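Local coordinates for glycerate dehydrogenase related protein (PDB 3GVX), which probably works as an NAD(P)H-dependent reductase of glyoxylate or hydroxypyruvate, as a member of the D-isomer specific 2-hydroxyacid dehydrogenase family, at residues L203-V208 and V229-D234; R194-A199 and P217-F222; Y32-A37 and G47-M52. All blocks are in the same frame, centred on the assembly; numbering follows the deposited sequence.

Interactions 1 and 2 are neighbours in the NAD-binding domain, their centres about 12 Å apart, and their segments alternate along the chain: helix 193-196, strand 204-207, helix 216-225, strand 230-233. They share one hydrophobic layer. I205 CD1 lies 4.1 Å from L196 CD2, V229 CG2 lies 3.8 Å from F222 CE2, and Y231 CG is 4.0 Å from the selenium of M219. Interaction 3 belongs to the other, five-stranded parallel sheet, on the opposite side of the chain's centre; its centre is about 47 Å from that of interaction 1 and about 55 Å from that of interaction 2. A bound potassium ion lies about 6 Å from the side chain of D234 in interaction 1.

Interaction 1. Residues L203-V208 and V229-D234; sequences LTIVNV and VWYLSD
N207 and Y231 meet on one face of a pair of parallel strands, where the amide ND2 of N207 donates to the phenol OH of Y231 at 2.8 Å. The amide and ring planes stand 70° apart, and the oxygen sits a little out of the amide plane. Y231 CG lies anti to the backbone N (chi1 -179°), which sends the ring forward along that face to the level of N207. On the way the ring lays its edge against I205, with I205 CG2 3.9 Å from Y231 CD1. A tyrosine suits the place because its ring is apolar and its end polar; M219 and L223 of helix 216-225 also pack on it. Strands 204-207 and 230-233 are the two ends of a beta-alpha-beta unit, with helix 216-225 as the crossover, in the seven-stranded parallel sheet of the Rossmann-type domain. The backbones are joined by a regular ladder, in which L232 N donates to I205 O at 2.6 Å and I205 N to W230 O at 2.9 Å. On the reverse face the packing is tight at one point, where T204 CG2 touches L232 CD1 at 3.5 Å, and slacker at the next, where V206 CG2 stands 4.3 Å from the same CD1. Beta-branched T204 and V206 fit an extended backbone, and H96 of helix 79-97 covers T204 and L232. The indole of W230 turns away from strand 204-207, stacks on H96 and remains partly exposed. Past the last backbone bond, D234 N to N207 O, the strands' ends are bridged by a water that donates to D234 OD2 at 2.9 Å and weakly to V208 O, while S253, V256 and A257 hold the carboxylate.

Interaction 2. Residues R194-A199 and P217-F222; sequences RLLANA and PDMIGF
L196 lies over the face of the F222 ring, its CB 3.5 Å from the ring centroid and only 5° off the ring normal, a CH-pi contact that is almost exactly centred. It joins the short helix 193-196 to helix 216-225, the crossover helix of a beta-alpha-beta unit in the Rossmann-type NAD-binding domain, on the side where both helices cover the parallel sheet. F222 can reach across because a chi1 of -173° points its ring away from its own backbone N and out toward the other segment. The leucine then grips the phenylalanine twice: CB rests on the ring, while CD1 reaches further, to 3.4 Å from F222 CB at the base of the side chain. A branched, flexible aliphatic residue suits this double role. The terminal CE of selenomethionine M219 packs against both leucine methyls, closest to L196 CD2 at 3.7 Å. M219 starts off to one side, and bends at chi2 and chi3 bring its end round to the leucine, which it crosses at about a right angle. L196 to A199 form a type I beta turn, closed by A199 N to L196 O at 2.8 Å. The small A199 fits beside the ring tip, its CB 4.0 Å from F222 CZ. No hydrogen bond links the two segments directly, although D218 OD2 accepts from the backbone N of S193, at the start of helix 193-196. From within the turn, N198 ND2 reaches back to L195 O at 2.8 Å, with the oxygen lying in its amide plane.

Interaction 3. Residues Y32-A37 and G47-M52; sequences YYDAEA and GKRTKM
D34 turns its carboxylate onto the backbone of the facing loop, with chi1 at -154° directing it away from its own amide nitrogen. D34 OD2 takes K48 N at 2.8 Å through its syn lone pair, nearly straight at 173°, while R49 N meets D34 OD1 at 3.0 Å from above the carboxylate plane. G47 CA lies 3.3 Å from D34 OD1, where a side chain would clash with D34 and Y32. A water donates to OD1 and A35 O and accepts from T50 OG1, tying the threonine into the same cluster.

R49 doubles back through a bend at chi3 (53°), so that NH1 reaches D34 O at 2.9 Å, with D34 O in the guanidinium plane and R49 NH1 in the carbonyl plane. E36 CG covers one face of this guanidinium, and beyond CG the glutamate runs extended beside the equally extended K51. K51 NZ bonds E36 OE1 at 3.0 Å from above the carboxylate plane, whereas R49 NH2, salt-bridged to D2, is only a long charge partner of that oxygen, which lies well out of the guanidinium plane. E36 O accepts from both K51 N and M52 N, leading into the parallel bridge A37-M52 where strands 37-40 and 52-55 of the five-stranded sheet begin. K51 and, at longer range, R49 probably keep E36 ionised; for D34, the N-H groups of K48 and R49 and the water would do so.

Interaction 1. Residues L203-V208 and V229-D234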
loop_
_atom_site.group_PDB
_atom_site.type_symbol
_atom_site.label_atom_id
_atom_site.label_comp_id
_atom_site.label_asym_id
_atom_site.label_seq_id
_atom_site.Cartn_x
_atom_site.Cartn_y
_atom_site.Cartn_z
ATOM N N LEU B 203 -16.557 9.931 -0.342
ATOM C CA LEU B 203 -15.914 9.373 0.830
ATOM C C LEU B 203 -15.895 7.864 0.736
ATOM O O LEU B 203 -16.849 7.252 0.264
ATOM C CB LEU B 203 -16.661 9.790 2.094
ATOM C CG LEU B 203 -16.227 8.977 3.317
ATOM C CD1 LEU B 203 -14.822 9.424 3.793
ATOM C CD2 LEU B 203 -17.272 9.137 4.417
ATOM N N THR B 204 -14.788 7.274 1.165
ATOM C CA THR B 204 -14.636 5.831 1.191
ATOM C C THR B 204 -14.432 5.461 2.645
ATOM O O THR B 204 -13.565 6.004 3.336
ATOM C CB THR B 204 -13.422 5.360 0.381
ATOM O OG1 THR B 204 -13.579 5.768 -0.982
ATOM C CG2 THR B 204 -13.300 3.837 0.440
ATOM N N ILE B 205 -15.256 4.542 3.112
ATOM C CA ILE B 205 -15.173 4.114 4.482
ATOM C C ILE B 205 -14.643 2.704 4.555
ATOM O O ILE B 205 -15.080 1.818 3.825
ATOM C CB ILE B 205 -16.534 4.206 5.155
ATOM C CG1 ILE B 205 -17.058 5.634 4.981
ATOM C CG2 ILE B 205 -16.420 3.776 6.614
ATOM C CD1 ILE B 205 -18.180 6.042 5.891
ATOM N N VAL B 206 -13.672 2.507 5.432
ATOM C CA VAL B 206 -13.085 1.201 5.601
ATOM C C VAL B 206 -13.282 0.760 7.043
ATOM O O VAL B 206 -12.905 1.461 7.984
ATOM C CB VAL B 206 -11.583 1.230 5.279
ATOM C CG1 VAL B 206 -11.073 -0.184 5.101
ATOM C CG2 VAL B 206 -11.331 2.106 4.047
ATOM N N ASN B 207 -13.873 -0.412 7.211
ATOM C CA ASN B 207 -14.124 -0.929 8.542
ATOM C C ASN B 207 -13.307 -2.169 8.866
ATOM O O ASN B 207 -13.524 -3.232 8.290
ATOM C CB ASN B 207 -15.607 -1.263 8.705
ATOM C CG ASN B 207 -16.000 -1.424 10.154
ATOM O OD1 ASN B 207 -15.161 -1.718 11.007
ATOM N ND2 ASN B 207 -17.280 -1.243 10.441
ATOM N N VAL B 208 -12.353 -2.032 9.777
ATOM C CA VAL B 208 -11.561 -3.175 10.202
ATOM C C VAL B 208 -11.699 -3.353 11.717
ATOM O O VAL B 208 -10.840 -3.938 12.368
ATOM C CB VAL B 208 -10.066 -3.030 9.833
ATOM C CG1 VAL B 208 -9.881 -3.172 8.336
ATOM C CG2 VAL B 208 -9.525 -1.700 10.351
ATOM N N VAL B 229 -20.621 7.315 -2.002
ATOM C CA VAL B 229 -19.922 6.786 -0.845
ATOM C C VAL B 229 -19.821 5.276 -0.890
ATOM O O VAL B 229 -20.776 4.580 -1.235
ATOM C CB VAL B 229 -20.622 7.213 0.469
ATOM C CG1 VAL B 229 -19.924 6.572 1.670
ATOM C CG2 VAL B 229 -20.615 8.735 0.584
ATOM N N TRP B 230 -18.641 4.772 -0.562
ATOM C CA TRP B 230 -18.427 3.344 -0.555
ATOM C C TRP B 230 -18.128 2.881 0.837
ATOM O O TRP B 230 -17.625 3.630 1.669
ATOM C CB TRP B 230 -17.297 2.941 -1.508
ATOM C CG TRP B 230 -17.754 2.842 -2.908
ATOM C CD1 TRP B 230 -18.301 3.842 -3.654
ATOM C CD2 TRP B 230 -17.752 1.674 -3.742
ATOM N NE1 TRP B 230 -18.634 3.378 -4.899
ATOM C CE2 TRP B 230 -18.302 2.055 -4.984
ATOM C CE3 TRP B 230 -17.326 0.353 -3.566
ATOM C CZ2 TRP B 230 -18.451 1.153 -6.048
ATOM C CZ3 TRP B 230 -17.468 -0.543 -4.627
ATOM C CH2 TRP B 230 -18.021 -0.134 -5.852
ATOM N N TYR B 231 -18.448 1.627 1.084
ATOM C CA TYR B 231 -18.210 1.045 2.377
ATOM C C TYR B 231 -17.432 -0.228 2.159
ATOM O O TYR B 231 -17.941 -1.179 1.583
ATOM C CB TYR B 231 -19.543 0.748 3.063
ATOM C CG TYR B 231 -19.398 0.164 4.447
ATOM C CD1 TYR B 231 -18.718 0.851 5.444
ATOM C CD2 TYR B 231 -19.962 -1.066 4.767
ATOM C CE1 TYR B 231 -18.590 0.321 6.727
ATOM C CE2 TYR B 231 -19.851 -1.612 6.051
ATOM C CZ TYR B 231 -19.169 -0.911 7.029
ATOM O OH TYR B 231 -19.081 -1.424 8.299
ATOM N N LEU B 232 -16.183 -0.236 2.596
ATOM C CA LEU B 232 -15.352 -1.417 2.448
ATOM C C LEU B 232 -15.181 -2.004 3.828
ATOM O O LEU B 232 -14.687 -1.345 4.740
ATOM C CB LEU B 232 -13.996 -1.037 1.867
ATOM C CG LEU B 232 -14.102 -0.005 0.748
ATOM C CD1 LEU B 232 -12.694 0.361 0.329
ATOM C CD2 LEU B 232 -14.944 -0.536 -0.430
ATOM N N SER B 233 -15.587 -3.249 3.994
ATOM C CA SER B 233 -15.470 -3.828 5.314
ATOM C C SER B 233 -14.992 -5.254 5.374
ATOM O O SER B 233 -15.253 -6.077 4.496
ATOM C CB SER B 233 -16.802 -3.693 6.047
ATOM O OG SER B 233 -16.630 -3.924 7.424
ATOM N N ASP B 234 -14.267 -5.532 6.440
ATOM C CA ASP B 234 -13.768 -6.861 6.664
ATOM C C ASP B 234 -14.650 -7.521 7.716
ATOM O O ASP B 234 -14.428 -8.666 8.077
ATOM C CB ASP B 234 -12.322 -6.812 7.137
ATOM C CG ASP B 234 -11.758 -8.181 7.395
ATOM O OD1 ASP B 234 -11.836 -9.052 6.498
ATOM O OD2 ASP B 234 -11.237 -8.392 8.503
HETATM O O HOH W 1 -11.340 -6.613 10.850
#

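Interaction 2. Residues R194-A199 and P217-F222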
loop_
_atom_site.group_PDB
_atom_site.type_symbol
_atom_site.label_atom_id
_atom_site.label_comp_id
_atom_site.label_asym_id
_atom_site.label_seq_id
_atom_site.Cartn_x
_atom_site.Cartn_y
_atom_site.Cartn_z
ATOM N N ARG B 194 -26.744 10.282 11.410
ATOM C CA ARG B 194 -26.292 11.602 11.799
ATOM C C ARG B 194 -24.810 11.850 11.563
ATOM O O ARG B 194 -24.428 12.934 11.127
ATOM C CB ARG B 194 -26.626 11.888 13.258
ATOM C CG ARG B 194 -26.670 13.368 13.511
ATOM C CD ARG B 194 -26.082 13.760 14.848
ATOM N NE ARG B 194 -24.700 13.307 15.026
ATOM C CZ ARG B 194 -23.667 13.639 14.248
ATOM N NH1 ARG B 194 -23.839 14.439 13.196
ATOM N NH2 ARG B 194 -22.447 13.199 14.543
ATOM N N LEU B 195 -23.972 10.863 11.867
ATOM C CA LEU B 195 -22.534 11.018 11.648
ATOM C C LEU B 195 -22.201 10.985 10.149
ATOM O O LEU B 195 -21.422 11.804 9.666
ATOM C CB LEU B 195 -21.752 9.926 12.391
ATOM C CG LEU B 195 -20.260 9.790 12.068
ATOM C CD1 LEU B 195 -19.513 11.094 12.365
ATOM C CD2 LEU B 195 -19.714 8.603 12.859
ATOM N N LEU B 196 -22.820 10.056 9.423
ATOM C CA LEU B 196 -22.605 9.906 7.982
ATOM C C LEU B 196 -22.893 11.154 7.162
ATOM O O LEU B 196 -22.241 11.394 6.146
ATOM C CB LEU B 196 -23.439 8.753 7.432
ATOM C CG LEU B 196 -23.101 7.406 8.053
ATOM C CD1 LEU B 196 -24.001 6.329 7.451
ATOM C CD2 LEU B 196 -21.617 7.112 7.838
ATOM N N ALA B 197 -23.869 11.940 7.601
ATOM C CA ALA B 197 -24.236 13.160 6.905
ATOM C C ALA B 197 -23.040 14.093 6.757
ATOM O O ALA B 197 -23.084 15.033 5.980
ATOM C CB ALA B 197 -25.383 13.871 7.642
ATOM N N ASN B 198 -21.960 13.833 7.486
ATOM C CA ASN B 198 -20.774 14.682 7.382
ATOM C C ASN B 198 -19.869 14.278 6.218
ATOM O O ASN B 198 -18.951 15.009 5.864
ATOM C CB ASN B 198 -19.956 14.622 8.676
ATOM C CG ASN B 198 -20.678 15.238 9.855
ATOM O OD1 ASN B 198 -20.547 16.438 10.123
ATOM N ND2 ASN B 198 -21.450 14.422 10.566
ATOM N N ALA B 199 -20.139 13.124 5.617
ATOM C CA ALA B 199 -19.298 12.615 4.536
ATOM C C ALA B 199 -19.087 13.530 3.345
ATOM O O ALA B 199 -20.031 14.030 2.724
ATOM C CB ALA B 199 -19.809 11.260 4.055
ATOM N N PRO B 217 -28.822 -0.522 9.672
ATOM C CA PRO B 217 -29.814 0.131 8.805
ATOM C C PRO B 217 -29.391 1.526 8.342
ATOM O O PRO B 217 -29.716 1.941 7.231
ATOM C CB PRO B 217 -31.074 0.175 9.675
ATOM C CG PRO B 217 -30.863 -0.969 10.652
ATOM C CD PRO B 217 -29.403 -0.835 10.987
ATOM N N ASP B 218 -28.665 2.249 9.190
ATOM C CA ASP B 218 -28.216 3.592 8.833
ATOM C C ASP B 218 -27.200 3.589 7.687
ATOM O O ASP B 218 -27.263 4.426 6.788
ATOM C CB ASP B 218 -27.634 4.301 10.065
ATOM C CG ASP B 218 -28.697 4.646 11.097
ATOM O OD1 ASP B 218 -29.697 3.907 11.180
ATOM O OD2 ASP B 218 -28.521 5.642 11.834
HETATM N N MSE B 219 -26.274 2.637 7.720
HETATM C CA MSE B 219 -25.257 2.530 6.680
HETATM C C MSE B 219 -25.878 2.080 5.371
HETATM O O MSE B 219 -25.626 2.666 4.321
HETATM C CB MSE B 219 -24.156 1.555 7.119
HETATM C CG MSE B 219 -23.082 1.268 6.075
HETATM SE SE MSE B 219 -22.414 2.732 5.281
HETATM C CE MSE B 219 -21.569 3.598 6.577
ATOM N N ILE B 220 -26.702 1.045 5.439
ATOM C CA ILE B 220 -27.358 0.542 4.244
ATOM C C ILE B 220 -28.288 1.579 3.643
ATOM O O ILE B 220 -28.497 1.614 2.429
ATOM C CB ILE B 220 -28.161 -0.734 4.547
ATOM C CG1 ILE B 220 -27.182 -1.870 4.841
ATOM C CG2 ILE B 220 -29.137 -1.025 3.421
ATOM C CD1 ILE B 220 -27.671 -3.244 4.517
ATOM N N GLY B 221 -28.833 2.435 4.494
ATOM C CA GLY B 221 -29.729 3.466 4.021
ATOM C C GLY B 221 -28.956 4.600 3.405
ATOM O O GLY B 221 -29.351 5.165 2.391
ATOM N N PHE B 222 -27.825 4.908 4.021
ATOM C CA PHE B 222 -26.965 5.978 3.548
ATOM C C PHE B 222 -26.290 5.655 2.213
ATOM O O PHE B 222 -25.998 6.551 1.436
ATOM C CB PHE B 222 -25.917 6.302 4.612
ATOM C CG PHE B 222 -25.089 7.503 4.298
ATOM C CD1 PHE B 222 -25.608 8.779 4.433
ATOM C CD2 PHE B 222 -23.787 7.359 3.855
ATOM C CE1 PHE B 222 -24.836 9.895 4.128
ATOM C CE2 PHE B 222 -23.011 8.468 3.547
ATOM C CZ PHE B 222 -23.538 9.739 3.684
#

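Interaction 3. Residues Y32-A37 and G47-M52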
loop_
_atom_site.group_PDB
_atom_site.type_symbol
_atom_site.label_atom_id
_atom_site.label_comp_id
_atom_site.label_asym_id
_atom_site.label_seq_id
_atom_site.Cartn_x
_atom_site.Cartn_y
_atom_site.Cartn_z
ATOM N N TYR B 32 17.664 -25.959 30.230
ATOM C CA TYR B 32 17.402 -24.812 31.043
ATOM C C TYR B 32 18.629 -24.048 31.439
ATOM O O TYR B 32 19.690 -24.601 31.714
ATOM C CB TYR B 32 16.670 -25.205 32.316
ATOM C CG TYR B 32 16.454 -24.002 33.198
ATOM C CD1 TYR B 32 15.375 -23.149 32.991
ATOM C CD2 TYR B 32 17.395 -23.642 34.160
ATOM C CE1 TYR B 32 15.244 -21.956 33.708
ATOM C CE2 TYR B 32 17.273 -22.450 34.884
ATOM C CZ TYR B 32 16.193 -21.613 34.653
ATOM O OH TYR B 32 16.056 -20.445 35.370
ATOM N N TYR B 33 18.439 -22.746 31.508
ATOM C CA TYR B 33 19.492 -21.865 31.900
ATOM C C TYR B 33 18.897 -20.569 32.435
ATOM O O TYR B 33 18.020 -19.969 31.825
ATOM C CB TYR B 33 20.409 -21.615 30.711
ATOM C CG TYR B 33 21.523 -20.678 31.045
ATOM C CD1 TYR B 33 22.603 -21.085 31.828
ATOM C CD2 TYR B 33 21.469 -19.353 30.637
ATOM C CE1 TYR B 33 23.598 -20.180 32.206
ATOM C CE2 TYR B 33 22.442 -18.446 31.005
ATOM C CZ TYR B 33 23.511 -18.857 31.785
ATOM O OH TYR B 33 24.488 -17.937 32.133
ATOM N N ASP B 34 19.395 -20.169 33.598
ATOM C CA ASP B 34 18.966 -18.966 34.288
ATOM C C ASP B 34 19.405 -17.747 33.495
ATOM O O ASP B 34 20.444 -17.155 33.783
ATOM C CB ASP B 34 19.609 -18.918 35.678
ATOM C CG ASP B 34 18.794 -18.126 36.670
ATOM O OD1 ASP B 34 18.080 -17.199 36.234
ATOM O OD2 ASP B 34 18.867 -18.415 37.881
ATOM N N ALA B 35 18.619 -17.364 32.497
ATOM C CA ALA B 35 18.970 -16.217 31.668
ATOM C C ALA B 35 18.232 -14.927 32.028
ATOM O O ALA B 35 17.250 -14.930 32.779
ATOM C CB ALA B 35 18.743 -16.557 30.193
ATOM N N GLU B 36 18.738 -13.821 31.497
ATOM C CA GLU B 36 18.132 -12.524 31.716
ATOM C C GLU B 36 16.832 -12.431 30.942
ATOM O O GLU B 36 15.887 -11.802 31.385
ATOM C CB GLU B 36 19.072 -11.427 31.268
ATOM C CG GLU B 36 20.145 -11.167 32.275
ATOM C CD GLU B 36 21.059 -10.029 31.874
ATOM O OE1 GLU B 36 21.656 -9.405 32.775
ATOM O OE2 GLU B 36 21.188 -9.755 30.661
ATOM N N ALA B 37 16.791 -13.073 29.783
ATOM C CA ALA B 37 15.599 -13.052 28.978
ATOM C C ALA B 37 15.091 -14.450 28.721
ATOM O O ALA B 37 15.855 -15.395 28.489
ATOM C CB ALA B 37 15.866 -12.325 27.674
ATOM N N GLY B 47 13.969 -17.520 37.667
ATOM C CA GLY B 47 15.355 -17.732 37.988
ATOM C C GLY B 47 15.826 -16.629 38.893
ATOM O O GLY B 47 15.047 -15.853 39.452
ATOM N N LYS B 48 17.135 -16.557 39.028
ATOM C CA LYS B 48 17.751 -15.550 39.852
ATOM C C LYS B 48 18.184 -14.369 39.022
ATOM O O LYS B 48 18.372 -13.277 39.546
ATOM C CB LYS B 48 18.963 -16.131 40.547
ATOM C CG LYS B 48 18.646 -16.808 41.828
ATOM C CD LYS B 48 19.882 -17.465 42.349
ATOM C CE LYS B 48 19.704 -17.811 43.797
ATOM N NZ LYS B 48 20.313 -19.130 44.033
ATOM N N ARG B 49 18.339 -14.582 37.724
ATOM C CA ARG B 49 18.785 -13.506 36.856
ATOM C C ARG B 49 17.698 -12.957 35.935
ATOM O O ARG B 49 17.955 -12.067 35.125
ATOM C CB ARG B 49 19.976 -14.004 36.033
ATOM C CG ARG B 49 21.051 -14.639 36.880
ATOM C CD ARG B 49 22.243 -15.050 36.052
ATOM N NE ARG B 49 22.751 -13.940 35.256
ATOM C CZ ARG B 49 22.672 -13.875 33.929
ATOM N NH1 ARG B 49 22.106 -14.861 33.246
ATOM N NH2 ARG B 49 23.152 -12.819 33.287
ATOM N N THR B 50 16.487 -13.488 36.076
ATOM C CA THR B 50 15.366 -13.092 35.228
ATOM C C THR B 50 15.054 -11.605 35.275
ATOM O O THR B 50 14.851 -11.029 36.341
ATOM C CB THR B 50 14.063 -13.824 35.607
ATOM O OG1 THR B 50 14.323 -15.213 35.844
ATOM C CG2 THR B 50 13.044 -13.676 34.491
ATOM N N LYS B 51 15.009 -10.986 34.105
ATOM C CA LYS B 51 14.686 -9.573 34.003
ATOM C C LYS B 51 13.519 -9.389 33.086
ATOM O O LYS B 51 12.722 -8.485 33.248
ATOM C CB LYS B 51 15.830 -8.794 33.395
ATOM C CG LYS B 51 17.065 -8.690 34.203
ATOM C CD LYS B 51 18.072 -7.969 33.350
ATOM C CE LYS B 51 19.260 -7.516 34.146
ATOM N NZ LYS B 51 20.197 -6.814 33.235
HETATM N N MSE B 52 13.440 -10.258 32.096
HETATM C CA MSE B 52 12.404 -10.114 31.100
HETATM C C MSE B 52 11.855 -11.402 30.544
HETATM O O MSE B 52 12.597 -12.338 30.257
HETATM C CB MSE B 52 12.934 -9.227 29.964
HETATM C CG MSE B 52 11.963 -8.972 28.798
HETATM SE SE MSE B 52 11.865 -10.440 27.745
HETATM C CE MSE B 52 11.977 -9.947 26.316
HETATM O O HOH W 2 16.028 -16.552 34.448
#